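Local coordinates for extracellular matrix-binding protein ebh (Staphylococcus aureus subsp. aureus, PDB 4KJM) that probably acts as a cell-surface adhesin that binds extracellular matrix, this fragment pairing a FIVAR domain with a GA module, at residues A105-A110 and Q117-N122. Numbering follows the deposited sequence.
With ZN (zinc ion), chain I; ZN (zinc ion), chain G; ZN (zinc ion), chain H.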
loop_
_atom_site.group_PDB
_atom_site.type_symbol
_atom_site.label_atom_id
_atom_site.label_comp_id
_atom_site.label_asym_id
_atom_site.label_seq_id
_atom_site.Cartn_x
_atom_site.Cartn_y
_atom_site.Cartn_z
ATOM N N ALA A 105 5.934 -23.065 -12.441
ATOM C CA ALA A 105 4.867 -22.197 -12.816
ATOM C C ALA A 105 3.882 -21.932 -11.643
ATOM O O ALA A 105 3.485 -20.806 -11.401
ATOM C CB ALA A 105 4.137 -22.772 -14.007
ATOM N N GLN A 106 3.534 -22.973 -10.896
ATOM C CA GLN A 106 2.705 -22.817 -9.692
ATOM C C GLN A 106 3.365 -21.951 -8.633
ATOM O O GLN A 106 2.719 -21.064 -8.114
ATOM C CB GLN A 106 2.375 -24.170 -9.081
ATOM C CG GLN A 106 1.505 -25.009 -9.994
ATOM C CD GLN A 106 1.302 -26.410 -9.398
ATOM O OE1 GLN A 106 1.213 -26.535 -8.204
ATOM N NE2 GLN A 106 1.194 -27.408 -10.219
ATOM N N ALA A 107 4.669 -22.160 -8.364
ATOM C CA ALA A 107 5.363 -21.379 -7.353
ATOM C C ALA A 107 5.435 -19.924 -7.796
ATOM O O ALA A 107 5.142 -19.035 -7.044
ATOM C CB ALA A 107 6.747 -21.943 -7.129
ATOM N N ASN A 108 5.823 -19.672 -9.032
ATOM C CA ASN A 108 5.982 -18.297 -9.476
ATOM C C ASN A 108 4.704 -17.481 -9.525
ATOM O O ASN A 108 4.743 -16.234 -9.452
ATOM C CB ASN A 108 6.663 -18.296 -10.818
ATOM C CG ASN A 108 8.154 -18.501 -10.677
ATOM O OD1 ASN A 108 8.745 -18.173 -9.667
ATOM N ND2 ASN A 108 8.754 -18.988 -11.713
ATOM N N GLY A 109 3.609 -18.206 -9.731
ATOM C CA GLY A 109 2.268 -17.653 -9.776
ATOM C C GLY A 109 1.586 -17.562 -8.442
ATOM O O GLY A 109 0.487 -17.017 -8.385
ATOM N N ALA A 110 2.243 -18.023 -7.358
ATOM C CA ALA A 110 1.597 -18.084 -6.025
ATOM C C ALA A 110 1.244 -16.660 -5.620
ATOM O O ALA A 110 2.081 -15.731 -5.716
ATOM C CB ALA A 110 2.522 -18.684 -4.991
ATOM N N GLN A 117 4.189 -22.404 -0.363
ATOM C CA GLN A 117 4.523 -23.462 0.564
ATOM C C GLN A 117 3.880 -24.774 0.190
ATOM O O GLN A 117 4.505 -25.866 0.369
ATOM C CB GLN A 117 4.170 -23.057 2.001
ATOM C CG GLN A 117 5.037 -21.851 2.465
ATOM C CD GLN A 117 4.817 -21.446 3.916
ATOM O OE1 GLN A 117 3.735 -21.557 4.439
ATOM N NE2 GLN A 117 5.828 -20.895 4.523
ATOM N N ASP A 118 2.611 -24.703 -0.255
ATOM C CA ASP A 118 1.908 -25.919 -0.766
ATOM C C ASP A 118 2.638 -26.492 -1.966
ATOM O O ASP A 118 2.799 -27.716 -2.117
ATOM C CB ASP A 118 0.463 -25.599 -1.151
ATOM C CG ASP A 118 -0.420 -25.352 0.044
ATOM O OD1 ASP A 118 0.014 -25.700 1.128
ATOM O OD2 ASP A 118 -1.559 -24.829 -0.082
ATOM N N VAL A 119 3.071 -25.618 -2.862
ATOM C CA VAL A 119 3.853 -26.119 -4.018
ATOM C C VAL A 119 5.132 -26.841 -3.571
ATOM O O VAL A 119 5.451 -27.933 -4.059
ATOM C CB VAL A 119 4.192 -24.991 -4.981
ATOM C CG1 VAL A 119 5.177 -25.505 -6.044
ATOM C CG2 VAL A 119 2.910 -24.406 -5.594
ATOM N N GLN A 120 5.903 -26.221 -2.677
ATOM C CA GLN A 120 7.083 -26.873 -2.156
ATOM C C GLN A 120 6.761 -28.257 -1.583
ATOM O O GLN A 120 7.458 -29.235 -1.839
ATOM C CB GLN A 120 7.725 -26.024 -1.077
ATOM C CG GLN A 120 8.997 -26.680 -0.565
ATOM C CD GLN A 120 9.824 -25.744 0.284
ATOM O OE1 GLN A 120 9.639 -24.540 0.270
ATOM N NE2 GLN A 120 10.761 -26.299 0.988
ATOM N N HIS A 121 5.732 -28.327 -0.755
ATOM C CA HIS A 121 5.343 -29.614 -0.156
ATOM C C HIS A 121 4.951 -30.650 -1.219
ATOM O O HIS A 121 5.400 -31.795 -1.183
ATOM C CB HIS A 121 4.189 -29.398 0.817
ATOM C CG HIS A 121 3.628 -30.666 1.350
ATOM N ND1 HIS A 121 4.117 -31.269 2.484
ATOM C CD2 HIS A 121 2.653 -31.475 0.880
ATOM C CE1 HIS A 121 3.461 -32.392 2.697
ATOM N NE2 HIS A 121 2.585 -32.548 1.726
ATOM N N ASN A 122 4.126 -30.219 -2.182
ATOM C CA ASN A 122 3.708 -31.098 -3.283
ATOM C C ASN A 122 4.869 -31.615 -4.158
ATOM O O ASN A 122 4.912 -32.807 -4.523
ATOM C CB ASN A 122 2.622 -30.428 -4.116
ATOM C CG ASN A 122 1.353 -30.195 -3.301
ATOM O OD1 ASN A 122 1.162 -30.801 -2.224
ATOM N ND2 ASN A 122 0.519 -29.305 -3.762
HETATM ZN ZN ZN I . 6.211 -30.749 3.234
HETATM ZN ZN ZN G . -1.685 -25.187 2.641
HETATM ZN ZN ZN H . 1.577 -34.666 1.659
HETATM O O HOH W 1 -2.958 -23.900 1.827
HETATM O O HOH W 2 -0.709 -24.280 4.164
HETATM O O HOH W 3 -3.114 -26.416 3.382
HETATM O O HOH W 4 0.143 -34.719 0.258
HETATM O O HOH W 5 0.774 -35.019 3.459
#
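Val119 packs against Gln106 and Ala107 where the last two helices of the GA module, 97-108 and 113-127, meet. The small side chain of Ala107 lets the backbones of the two segments approach; its CA is 6.0 Å from Val119 CA. The two methyls of Val119 divide the work. CG1 stands anti to the backbone N (chi1 171°) and meets Ala107 CB at 4.0 Å. CG2 turns to Gln106 and reaches its CB at 3.5 Å. The Gln106 chain is extended beyond CG and passes Val119 at a slant. Its amide OE1 ends 3.8 Å from Val119 CG2. No hydrogen bond joins the segments. Ala107 also touches Ala85 and Ile86 of helix 74-90, so it is covered from that helix too, while Gln106 lies at the exposed margin. Helix 113-127 carries metals through side chains that do not touch segment 105-110. His121 links two zinc ions, one through ND1 at 2.3 Å and the other through NE2. Asp118 holds a third zinc ion unevenly, through OD1 at 2.3 Å with OD2 a longer 2.7 Å away; three waters are also bound. Val119, set on Ala107 and the aliphatic part of Gln106, thus joins the second and third helices of the GA module's three-helix bundle.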